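Local coordinates for protein AdeR (Acinetobacter baumannii, PDB 5X5L) that binds an intercistronic DNA region through this C-terminal domain and probably regulates transcription as the response regulator of a two-component system, at residues 10-16 with 35-39; 28-34 with 75-80; 3-8 with 42-46. All coordinates share one frame; numbering follows the deposited sequence.

The three contacts tie parts of an OmpR/PhoB-type winged-helix domain together. Interactions 1 and 2 both use helix 32-41. Interaction 2 takes its N-terminal end and the lead-in before it, against helix 66-81. Interaction 1 takes its middle, against the N-terminal sheet. Interaction 3 lies beyond the C-terminal end of the helix and meets the edge strand of the same sheet. All three are partly buried. Interaction 1 is an aromatic stack with apolar packing. Interaction 2 adds a salt bridge and lies at the DNA. Interaction 3 is well away from the DNA and mixes isoleucine, proline and aromatic packing with a Lys-Asp salt bridge.

Interaction 1 of 3, residues 10-16 with 35-39; sequences IDTDTHS and YKIIS
The G1 beta bulge at the turn between strands 8-11 and 16-19 carries His15, which stacks on Tyr35 of helix 32-41. His15 and Ser16 both face Asp11 in this bulge, and His15 has the left-handed backbone conformation. The rings of His15 and Tyr35 form an offset stack, with centroids 4.0 Å apart and planes at 15°. His15 ND1 lies over the centre of the Tyr35 ring. Tyr35 CE2 sits over the rim of the imidazole, 3.5 Å from His15 CE1. Tyr35 has CG anti to the backbone N (chi1 177°), and this sends the ring from the helix toward the turn. Its hydroxyl end reaches Thr12 and Ile10, with OH 3.6 Å from Ile10 CG2. The other branch of Ile10 runs out to the helix, where CD1 meets the carbonyl O of Ile38 at 3.7 Å and also touches the CA of Ser39. Val17 of the next strand packs against Ile10, Tyr35 and Ile38. Within the turn, the hydroxyls of Thr14 and Ser16 share a hydrogen bond of 2.7 Å between OG1 and OG. Val95 of the second subunit packs on His15. Polar bonds shape the turn itself. The fit between turn and helix depends instead on the ring overlap and on Ile10 wedged against Tyr35, Ile38 and Ser39, with no hydrogen bond joining the two segments.

Interaction 2 of 3, residues 28-34 with 75-80; sequences LNLTLTE and KLRKKL. With nucleotides of chain J; nucleotides of chain I.
Lys75 lays its CB against Glu34 OE2, but its amino group turns off to the DNA. NZ hydrogen-bonds to O6 of a guanine base there, which fits helix 66-81 as the recognition helix of the winged-helix domain. Leu76 comes next and packs on Leu30, with CD1 3.6 Å from Leu30 CD2. Its other methyl, CD2, lies by the carbonyl O of Glu34. Arg77 turns to the DNA backbone of chain I, where NH2 is 2.9 Å from OP1 of DT6. The same NH2 hydrogen-bonds to Leu89 O, and NH1 forms a salt bridge with a phosphate.

Lys79 carries the main polar contact. Its fully stretched side chain delivers NZ to two acceptors. NZ bonds Glu34 OE1 at 2.6 Å, on the syn side of the carboxylate, as a salt bridge. It also donates to the carbonyl O of Asn29 at 3.0 Å, in the carbonyl plane. Glu34 OE1 takes a second bond from Thr31 N at 3.0 Å, from above the carboxylate plane. In return Glu34 N donates to Thr31 OG1 at 3.0 Å. This is a capping box at the start of helix 32-41. Thr31 OG1 also donates to OP2 of DT15 of chain J, and Thr33 N donates to OP1 of the same phosphate at 2.8 Å. Thr33 OG1 lies against OP1 as well. The helix N-terminus would probably attract that phosphate. Last, Leu80 CD2 meets Leu28 CD2 at 4.0 Å.

Helix 66-81 thus lies against the N-terminal end of helix 32-41 and its lead-in, with Ile37 and Ile38 on Leu76 and strand 16-19 packed against Leu28, Leu30 and Leu80.

Interaction 3 of 3, residues 3-8 with 42-46; sequences KLYKNI and IDQPH
With chi1 at 172° the CB-CG bond of Tyr5 points away from its own N, which carries the ring across to Pro45. Pro45 CB lies over one face in a CH-pi contact, 3.7 Å from the ring centroid of Tyr5 and 15° off the normal. Lys6 CB lies over the centre of the opposite face, so the ring is held between the two. The edge of Tyr5 points at the face of His46 in an offset edge-to-face pair, with centroids 5.8 Å apart and planes at 84°. The phenol OH makes its hydrogen bond with Asp100 OD2, near the C-terminal end of the modelled chain.

Ile42 packs against Lys3, Tyr5 and Ile8. Its CG1 touches Tyr5 CB at 3.6 Å, and its CD1 reaches Ile8 CG2 at 3.8 Å. The other branch, CG2, lies 3.7 Å from Lys3 CD. Tyr5 and Ile8 close a type I' beta turn, with Tyr5 N bonded to Ile8 O and Ile8 N to Tyr5 O. This turn links the edge strand 3-5 to strand 8-11 in the four-stranded antiparallel sheet that precedes the helices in OmpR/PhoB-type domains. Residues 42-46 follow helix 32-41 and lead to strand 48-50.

The long straight chain of Lys3 passes Ile42 and brings NZ to the carbonyl O of Ser39 in helix 32-41, where it hydrogen-bonds. NZ also forms a salt bridge with Asp43, 3.0 Å from OD1, although the place of that oxygen is less certain. Gln44 NE2 hydrogen-bonds to the backbone O of Asn56 and of Met59 of the third subunit.

Interaction 1 of 3, residues 10-16 with 35-39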
loop_
_atom_site.group_PDB
_atom_site.type_symbol
_atom_site.label_atom_id
_atom_site.label_comp_id
_atom_site.label_asym_id
_atom_site.label_seq_id
_atom_site.Cartn_x
_atom_site.Cartn_y
_atom_site.Cartn_z
ATOM N N ILE C 10 -15.544 -2.990 -7.586
ATOM C CA ILE C 10 -14.537 -1.957 -7.337
ATOM C C ILE C 10 -13.998 -2.157 -5.926
ATOM O O ILE C 10 -14.745 -2.052 -4.957
ATOM C CB ILE C 10 -15.128 -0.540 -7.476
ATOM C CG1 ILE C 10 -15.659 -0.332 -8.897
ATOM C CG2 ILE C 10 -14.091 0.515 -7.085
ATOM C CD1 ILE C 10 -16.399 0.971 -9.090
ATOM N N ASP C 11 -12.713 -2.485 -5.831
ATOM C CA ASP C 11 -11.995 -2.534 -4.559
ATOM C C ASP C 11 -11.370 -1.156 -4.354
ATOM O O ASP C 11 -10.444 -0.767 -5.080
ATOM C CB ASP C 11 -10.918 -3.622 -4.597
ATOM C CG ASP C 11 -10.191 -3.797 -3.270
ATOM O OD1 ASP C 11 -10.493 -3.071 -2.289
ATOM O OD2 ASP C 11 -9.293 -4.684 -3.227
ATOM N N THR C 12 -11.895 -0.413 -3.376
ATOM C CA THR C 12 -11.509 0.993 -3.169
ATOM C C THR C 12 -10.123 1.166 -2.522
ATOM O O THR C 12 -9.509 2.229 -2.707
ATOM C CB THR C 12 -12.563 1.740 -2.331
ATOM O OG1 THR C 12 -12.303 3.150 -2.321
ATOM C CG2 THR C 12 -12.632 1.201 -0.890
ATOM N N ASP C 13 -9.637 0.159 -1.796
ATOM C CA ASP C 13 -8.326 0.249 -1.129
ATOM C C ASP C 13 -7.162 0.094 -2.117
ATOM O O ASP C 13 -6.156 0.819 -2.032
ATOM C CB ASP C 13 -8.176 -0.786 0.008
ATOM C CG ASP C 13 -9.448 -1.016 0.819
ATOM O OD1 ASP C 13 -10.379 -0.170 0.794
ATOM O OD2 ASP C 13 -9.496 -2.080 1.492
ATOM N N THR C 14 -7.296 -0.862 -3.034
ATOM C CA THR C 14 -6.325 -1.046 -4.098
ATOM C C THR C 14 -6.498 -0.118 -5.309
ATOM O O THR C 14 -5.591 -0.067 -6.131
ATOM C CB THR C 14 -6.303 -2.521 -4.582
ATOM O OG1 THR C 14 -7.619 -2.931 -4.932
ATOM C CG2 THR C 14 -5.788 -3.451 -3.505
ATOM N N HIS C 15 -7.642 0.579 -5.449
ATOM C CA HIS C 15 -7.991 1.357 -6.658
ATOM C C HIS C 15 -8.184 0.486 -7.911
ATOM O O HIS C 15 -7.975 0.940 -9.045
ATOM C CB HIS C 15 -6.960 2.479 -6.891
ATOM C CG HIS C 15 -7.469 3.858 -6.596
ATOM N ND1 HIS C 15 -7.582 4.810 -7.591
ATOM C CD2 HIS C 15 -7.880 4.444 -5.447
ATOM C CE1 HIS C 15 -8.045 5.929 -7.066
ATOM N NE2 HIS C 15 -8.239 5.733 -5.770
ATOM N N SER C 16 -8.625 -0.754 -7.697
ATOM C CA SER C 16 -8.817 -1.722 -8.768
ATOM C C SER C 16 -10.301 -1.853 -9.109
ATOM O O SER C 16 -11.140 -1.838 -8.209
ATOM C CB SER C 16 -8.281 -3.084 -8.327
ATOM O OG SER C 16 -7.087 -2.931 -7.586
ATOM N N TYR C 35 -11.580 5.897 -13.421
ATOM C CA TYR C 35 -11.864 5.256 -12.128
ATOM C C TYR C 35 -12.917 6.042 -11.341
ATOM O O TYR C 35 -13.824 5.457 -10.760
ATOM C CB TYR C 35 -10.587 5.129 -11.279
ATOM C CG TYR C 35 -10.841 4.549 -9.910
ATOM C CD1 TYR C 35 -10.830 3.166 -9.719
ATOM C CD2 TYR C 35 -11.100 5.363 -8.814
ATOM C CE1 TYR C 35 -11.058 2.609 -8.462
ATOM C CE2 TYR C 35 -11.336 4.815 -7.560
ATOM C CZ TYR C 35 -11.310 3.436 -7.391
ATOM O OH TYR C 35 -11.541 2.897 -6.142
ATOM N N LYS C 36 -12.769 7.360 -11.306
ATOM C CA LYS C 36 -13.703 8.226 -10.579
ATOM C C LYS C 36 -15.119 8.138 -11.151
ATOM O O LYS C 36 -16.078 8.055 -10.399
ATOM C CB LYS C 36 -13.230 9.687 -10.580
ATOM C CG LYS C 36 -12.029 9.947 -9.690
ATOM C CD LYS C 36 -11.777 11.433 -9.474
ATOM C CE LYS C 36 -10.378 11.556 -8.858
ATOM N NZ LYS C 36 -10.010 12.932 -8.439
ATOM N N ILE C 37 -15.232 8.130 -12.473
ATOM C CA ILE C 37 -16.523 8.014 -13.156
ATOM C C ILE C 37 -17.243 6.734 -12.729
ATOM O O ILE C 37 -18.353 6.803 -12.194
ATOM C CB ILE C 37 -16.362 8.091 -14.698
ATOM C CG1 ILE C 37 -16.002 9.530 -15.099
ATOM C CG2 ILE C 37 -17.636 7.662 -15.415
ATOM C CD1 ILE C 37 -15.634 9.704 -16.557
ATOM N N ILE C 38 -16.607 5.584 -12.945
ATOM C CA ILE C 38 -17.218 4.290 -12.613
ATOM C C ILE C 38 -17.516 4.130 -11.116
ATOM O O ILE C 38 -18.539 3.541 -10.747
ATOM C CB ILE C 38 -16.382 3.095 -13.151
ATOM C CG1 ILE C 38 -17.141 1.764 -13.036
ATOM C CG2 ILE C 38 -15.050 2.964 -12.433
ATOM C CD1 ILE C 38 -18.410 1.713 -13.863
ATOM N N SER C 39 -16.632 4.652 -10.266
ATOM C CA SER C 39 -16.817 4.589 -8.813
ATOM C C SER C 39 -17.909 5.548 -8.325
ATOM O O SER C 39 -18.563 5.281 -7.317
ATOM C CB SER C 39 -15.497 4.891 -8.103
ATOM O OG SER C 39 -15.579 4.587 -6.724
#

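Interaction 2 of 3, residues 28-34 with 75-80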
loop_
_atom_site.group_PDB
_atom_site.type_symbol
_atom_site.label_atom_id
_atom_site.label_comp_id
_atom_site.label_asym_id
_atom_site.label_seq_id
_atom_site.Cartn_x
_atom_site.Cartn_y
_atom_site.Cartn_z
ATOM N N LEU C 28 -9.311 -4.201 -14.891
ATOM C CA LEU C 28 -9.298 -3.174 -15.932
ATOM C C LEU C 28 -8.195 -2.171 -15.678
ATOM O O LEU C 28 -7.911 -1.822 -14.530
ATOM C CB LEU C 28 -10.629 -2.430 -15.991
ATOM C CG LEU C 28 -11.796 -3.013 -16.749
ATOM C CD1 LEU C 28 -11.925 -4.492 -16.523
ATOM C CD2 LEU C 28 -13.078 -2.294 -16.384
ATOM N N ASN C 29 -7.609 -1.686 -16.768
ATOM C CA ASN C 29 -6.606 -0.628 -16.735
ATOM C C ASN C 29 -7.334 0.692 -16.975
ATOM O O ASN C 29 -7.442 1.157 -18.111
ATOM C CB ASN C 29 -5.518 -0.886 -17.792
ATOM C CG ASN C 29 -4.278 -0.026 -17.593
ATOM O OD1 ASN C 29 -4.389 1.192 -17.332
ATOM N ND2 ASN C 29 -3.069 -0.656 -17.757
ATOM N N LEU C 30 -7.816 1.291 -15.887
ATOM C CA LEU C 30 -8.476 2.576 -15.938
ATOM C C LEU C 30 -7.525 3.718 -15.605
ATOM O O LEU C 30 -6.637 3.562 -14.814
ATOM C CB LEU C 30 -9.656 2.587 -14.960
ATOM C CG LEU C 30 -10.925 1.943 -15.572
ATOM C CD1 LEU C 30 -10.769 0.502 -15.862
ATOM C CD2 LEU C 30 -12.154 2.212 -14.712
ATOM N N THR C 31 -7.843 4.862 -16.179
ATOM C CA THR C 31 -7.195 6.112 -15.851
ATOM C C THR C 31 -7.841 6.602 -14.542
ATOM O O THR C 31 -8.865 6.063 -14.122
ATOM C CB THR C 31 -7.415 7.166 -16.966
ATOM O OG1 THR C 31 -8.738 7.675 -16.878
ATOM C CG2 THR C 31 -7.107 6.645 -18.373
ATOM N N LEU C 32 -7.252 7.611 -13.903
ATOM C CA LEU C 32 -7.816 8.181 -12.675
ATOM C C LEU C 32 -9.206 8.767 -12.904
ATOM O O LEU C 32 -10.120 8.486 -12.132
ATOM C CB LEU C 32 -6.899 9.253 -12.082
ATOM C CG LEU C 32 -7.334 9.842 -10.731
ATOM C CD1 LEU C 32 -7.337 8.781 -9.641
ATOM C CD2 LEU C 32 -6.411 10.975 -10.322
ATOM N N THR C 33 -9.361 9.582 -13.950
ATOM C CA THR C 33 -10.675 10.110 -14.328
ATOM C C THR C 33 -11.687 8.986 -14.536
ATOM O O THR C 33 -12.773 9.014 -13.973
ATOM C CB THR C 33 -10.600 10.966 -15.610
ATOM O OG1 THR C 33 -9.667 12.020 -15.382
ATOM C CG2 THR C 33 -11.967 11.552 -15.942
ATOM N N GLU C 34 -11.298 7.998 -15.338
ATOM C CA GLU C 34 -12.129 6.817 -15.623
ATOM C C GLU C 34 -12.519 6.049 -14.350
ATOM O O GLU C 34 -13.656 5.607 -14.216
ATOM C CB GLU C 34 -11.424 5.893 -16.618
ATOM C CG GLU C 34 -11.345 6.452 -18.039
ATOM C CD GLU C 34 -10.325 5.752 -18.945
ATOM O OE1 GLU C 34 -9.722 4.730 -18.543
ATOM O OE2 GLU C 34 -10.122 6.233 -20.082
ATOM N N LYS C 75 -14.170 6.438 -23.589
ATOM C CA LYS C 75 -12.952 5.667 -23.341
ATOM C C LYS C 75 -13.153 4.609 -22.268
ATOM O O LYS C 75 -12.649 3.485 -22.409
ATOM C CB LYS C 75 -11.780 6.587 -22.983
ATOM C CG LYS C 75 -11.300 7.405 -24.154
ATOM C CD LYS C 75 -10.271 8.446 -23.739
ATOM C CE LYS C 75 -9.707 9.157 -24.941
ATOM N NZ LYS C 75 -10.470 10.365 -25.405
ATOM N N LEU C 76 -13.895 4.954 -21.215
ATOM C CA LEU C 76 -14.288 3.970 -20.207
ATOM C C LEU C 76 -15.161 2.885 -20.838
ATOM O O LEU C 76 -14.928 1.701 -20.597
ATOM C CB LEU C 76 -15.019 4.636 -19.031
ATOM C CG LEU C 76 -15.606 3.715 -17.952
ATOM C CD1 LEU C 76 -14.537 2.803 -17.357
ATOM C CD2 LEU C 76 -16.288 4.529 -16.853
ATOM N N ARG C 77 -16.151 3.291 -21.642
ATOM C CA ARG C 77 -17.089 2.345 -22.267
ATOM C C ARG C 77 -16.348 1.327 -23.109
ATOM O O ARG C 77 -16.613 0.130 -22.992
ATOM C CB ARG C 77 -18.143 3.066 -23.128
ATOM C CG ARG C 77 -19.131 2.163 -23.849
ATOM C CD ARG C 77 -20.102 2.918 -24.753
ATOM N NE ARG C 77 -20.880 3.943 -24.052
ATOM C CZ ARG C 77 -20.788 5.267 -24.225
ATOM N NH1 ARG C 77 -19.943 5.814 -25.101
ATOM N NH2 ARG C 77 -21.579 6.070 -23.509
ATOM N N LYS C 78 -15.413 1.795 -23.942
ATOM C CA LYS C 78 -14.625 0.897 -24.780
ATOM C C LYS C 78 -13.913 -0.159 -23.932
ATOM O O LYS C 78 -13.954 -1.346 -24.258
ATOM C CB LYS C 78 -13.625 1.679 -25.641
ATOM C CG LYS C 78 -12.763 0.840 -26.575
ATOM C CD LYS C 78 -13.590 0.059 -27.603
ATOM C CE LYS C 78 -12.990 -1.304 -27.926
ATOM N NZ LYS C 78 -11.772 -1.202 -28.788
ATOM N N LYS C 79 -13.305 0.269 -22.829
ATOM C CA LYS C 79 -12.630 -0.660 -21.918
ATOM C C LYS C 79 -13.594 -1.683 -21.302
ATOM O O LYS C 79 -13.226 -2.846 -21.123
ATOM C CB LYS C 79 -11.853 0.102 -20.836
ATOM C CG LYS C 79 -10.622 0.797 -21.406
ATOM C CD LYS C 79 -9.943 1.696 -20.392
ATOM C CE LYS C 79 -8.774 2.445 -21.008
ATOM N NZ LYS C 79 -8.111 3.368 -20.051
ATOM N N LEU C 80 -14.823 -1.267 -21.002
ATOM C CA LEU C 80 -15.857 -2.206 -20.563
ATOM C C LEU C 80 -16.261 -3.186 -21.665
ATOM O O LEU C 80 -16.429 -4.377 -21.380
ATOM C CB LEU C 80 -17.091 -1.468 -20.029
ATOM C CG LEU C 80 -16.905 -0.722 -18.708
ATOM C CD1 LEU C 80 -18.032 0.240 -18.431
ATOM C CD2 LEU C 80 -16.840 -1.708 -17.576
ATOM P P DT J 15 -7.130 11.028 -17.071
ATOM O OP1 DT J 15 -7.504 10.620 -15.697
ATOM O OP2 DT J 15 -7.628 10.241 -18.227
ATOM O "O5'" DT J 15 -7.533 12.558 -17.245
ATOM C "C5'" DT J 15 -6.724 13.604 -16.684
ATOM C "C4'" DT J 15 -6.633 14.738 -17.675
ATOM O "O4'" DT J 15 -5.838 14.340 -18.813
ATOM C "C3'" DT J 15 -7.993 15.156 -18.236
ATOM O "O3'" DT J 15 -8.262 16.513 -17.896
ATOM C "C2'" DT J 15 -7.860 14.967 -19.736
ATOM C "C1'" DT J 15 -6.364 14.982 -19.956
ATOM N N1 DT J 15 -5.867 14.260 -21.152
ATOM C C2 DT J 15 -5.160 14.955 -22.109
ATOM O O2 DT J 15 -4.951 16.155 -22.043
ATOM N N3 DT J 15 -4.711 14.190 -23.159
ATOM C C4 DT J 15 -4.895 12.832 -23.340
ATOM O O4 DT J 15 -4.431 12.280 -24.334
ATOM C C5 DT J 15 -5.637 12.164 -22.293
ATOM C C7 DT J 15 -5.894 10.694 -22.407
ATOM C C6 DT J 15 -6.078 12.901 -21.265
ATOM P P DT I 6 -22.652 8.981 -26.129
ATOM O OP1 DT I 6 -22.939 7.681 -25.477
ATOM O OP2 DT I 6 -21.963 10.040 -25.366
ATOM O "O5'" DT I 6 -21.829 8.673 -27.453
ATOM C "C5'" DT I 6 -22.270 7.655 -28.361
ATOM C "C4'" DT I 6 -21.173 7.325 -29.342
ATOM O "O4'" DT I 6 -20.868 8.485 -30.149
ATOM C "C3'" DT I 6 -19.861 6.889 -28.702
ATOM O "O3'" DT I 6 -19.464 5.665 -29.327
ATOM C "C2'" DT I 6 -18.927 8.064 -28.944
ATOM C "C1'" DT I 6 -19.469 8.694 -30.208
ATOM N N1 DT I 6 -19.247 10.154 -30.407
ATOM C C2 DT I 6 -18.636 10.586 -31.569
ATOM O O2 DT I 6 -18.193 9.829 -32.417
ATOM N N3 DT I 6 -18.542 11.950 -31.692
ATOM C C4 DT I 6 -19.001 12.902 -30.807
ATOM O O4 DT I 6 -18.842 14.094 -31.057
ATOM C C5 DT I 6 -19.645 12.384 -29.620
ATOM C C7 DT I 6 -20.161 13.349 -28.598
ATOM C C6 DT I 6 -19.744 11.053 -29.486
#

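Interaction 3 of 3, residues 3-8 with 42-46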
loop_
_atom_site.group_PDB
_atom_site.type_symbol
_atom_site.label_atom_id
_atom_site.label_comp_id
_atom_site.label_asym_id
_atom_site.label_seq_id
_atom_site.Cartn_x
_atom_site.Cartn_y
_atom_site.Cartn_z
ATOM N N LYS C 3 -17.374 -1.986 -3.133
ATOM C CA LYS C 3 -18.509 -1.675 -4.024
ATOM C C LYS C 3 -18.741 -2.764 -5.077
ATOM O O LYS C 3 -17.846 -3.046 -5.872
ATOM C CB LYS C 3 -18.280 -0.339 -4.740
ATOM C CG LYS C 3 -18.419 0.886 -3.872
ATOM C CD LYS C 3 -18.071 2.095 -4.723
ATOM C CE LYS C 3 -18.074 3.376 -3.934
ATOM N NZ LYS C 3 -18.026 4.573 -4.808
ATOM N N LEU C 4 -19.942 -3.347 -5.099
ATOM C CA LEU C 4 -20.324 -4.347 -6.092
ATOM C C LEU C 4 -21.623 -3.915 -6.781
ATOM O O LEU C 4 -22.540 -3.402 -6.126
ATOM C CB LEU C 4 -20.530 -5.712 -5.400
ATOM C CG LEU C 4 -20.197 -6.978 -6.202
ATOM C CD1 LEU C 4 -19.577 -8.050 -5.299
ATOM C CD2 LEU C 4 -21.414 -7.561 -6.933
ATOM N N TYR C 5 -21.698 -4.160 -8.088
ATOM C CA TYR C 5 -22.969 -4.061 -8.809
ATOM C C TYR C 5 -22.944 -4.855 -10.110
ATOM O O TYR C 5 -22.204 -4.493 -11.033
ATOM C CB TYR C 5 -23.365 -2.599 -9.086
ATOM C CG TYR C 5 -24.576 -2.460 -9.996
ATOM C CD1 TYR C 5 -25.880 -2.627 -9.506
ATOM C CD2 TYR C 5 -24.414 -2.164 -11.346
ATOM C CE1 TYR C 5 -26.978 -2.503 -10.344
ATOM C CE2 TYR C 5 -25.499 -2.031 -12.184
ATOM C CZ TYR C 5 -26.785 -2.203 -11.687
ATOM O OH TYR C 5 -27.877 -2.082 -12.517
ATOM N N LYS C 6 -23.759 -5.916 -10.173
ATOM C CA LYS C 6 -24.004 -6.688 -11.397
ATOM C C LYS C 6 -22.738 -6.903 -12.221
ATOM O O LYS C 6 -22.525 -6.252 -13.250
ATOM C CB LYS C 6 -25.093 -6.016 -12.239
ATOM C CG LYS C 6 -25.619 -6.801 -13.430
ATOM C CD LYS C 6 -26.608 -5.971 -14.250
ATOM C CE LYS C 6 -27.960 -5.757 -13.563
ATOM N NZ LYS C 6 -28.708 -7.029 -13.374
ATOM N N ASN C 7 -21.868 -7.789 -11.733
ATOM C CA ASN C 7 -20.668 -8.220 -12.466
ATOM C C ASN C 7 -19.532 -7.153 -12.599
ATOM O O ASN C 7 -18.564 -7.338 -13.338
ATOM C CB ASN C 7 -21.099 -8.891 -13.824
ATOM C CG ASN C 7 -19.957 -9.431 -14.612
ATOM O OD1 ASN C 7 -19.432 -10.505 -14.317
ATOM N ND2 ASN C 7 -19.610 -8.754 -15.710
ATOM N N ILE C 8 -19.629 -6.052 -11.825
ATOM C CA ILE C 8 -18.584 -5.014 -11.745
ATOM C C ILE C 8 -18.227 -4.806 -10.276
ATOM O O ILE C 8 -19.042 -4.292 -9.495
ATOM C CB ILE C 8 -19.045 -3.665 -12.349
ATOM C CG1 ILE C 8 -19.209 -3.818 -13.867
ATOM C CG2 ILE C 8 -18.054 -2.541 -12.004
ATOM C CD1 ILE C 8 -19.528 -2.552 -14.631
ATOM N N ILE C 42 -21.537 3.981 -9.849
ATOM C CA ILE C 42 -21.954 2.705 -9.251
ATOM C C ILE C 42 -22.702 2.860 -7.912
ATOM O O ILE C 42 -23.397 1.939 -7.485
ATOM C CB ILE C 42 -20.750 1.733 -9.111
ATOM C CG1 ILE C 42 -21.198 0.276 -8.970
ATOM C CG2 ILE C 42 -19.873 2.112 -7.943
ATOM C CD1 ILE C 42 -20.107 -0.720 -9.331
ATOM N N ASP C 43 -22.555 4.010 -7.259
ATOM C CA ASP C 43 -23.314 4.329 -6.035
ATOM C C ASP C 43 -24.810 4.371 -6.305
ATOM O O ASP C 43 -25.591 3.815 -5.534
ATOM C CB ASP C 43 -22.892 5.687 -5.460
ATOM C CG ASP C 43 -21.445 5.706 -4.992
ATOM O OD1 ASP C 43 -20.992 4.731 -4.336
ATOM O OD2 ASP C 43 -20.764 6.717 -5.272
ATOM N N GLN C 44 -25.183 5.044 -7.392
ATOM C CA GLN C 44 -26.561 5.108 -7.883
ATOM C C GLN C 44 -26.574 4.635 -9.337
ATOM O O GLN C 44 -26.569 5.459 -10.259
ATOM C CB GLN C 44 -27.097 6.539 -7.776
ATOM C CG GLN C 44 -27.338 7.003 -6.351
ATOM C CD GLN C 44 -28.146 8.287 -6.295
ATOM O OE1 GLN C 44 -29.325 8.309 -6.631
ATOM N NE2 GLN C 44 -27.512 9.368 -5.858
ATOM N N PRO C 45 -26.567 3.298 -9.555
ATOM C CA PRO C 45 -26.408 2.758 -10.925
ATOM C C PRO C 45 -27.447 3.305 -11.890
ATOM O O PRO C 45 -27.076 3.764 -12.972
ATOM C CB PRO C 45 -26.610 1.248 -10.726
ATOM C CG PRO C 45 -26.375 0.988 -9.283
ATOM C CD PRO C 45 -26.825 2.228 -8.571
ATOM N N HIS C 46 -28.718 3.299 -11.475
ATOM C CA HIS C 46 -29.821 3.675 -12.360
ATOM C C HIS C 46 -30.038 5.181 -12.508
ATOM O O HIS C 46 -30.802 5.597 -13.370
ATOM C CB HIS C 46 -31.110 2.987 -11.918
ATOM C CG HIS C 46 -30.955 1.507 -11.753
ATOM N ND1 HIS C 46 -30.728 0.662 -12.817
ATOM C CD2 HIS C 46 -30.932 0.730 -10.648
ATOM C CE1 HIS C 46 -30.615 -0.578 -12.383
ATOM N NE2 HIS C 46 -30.731 -0.565 -11.066
#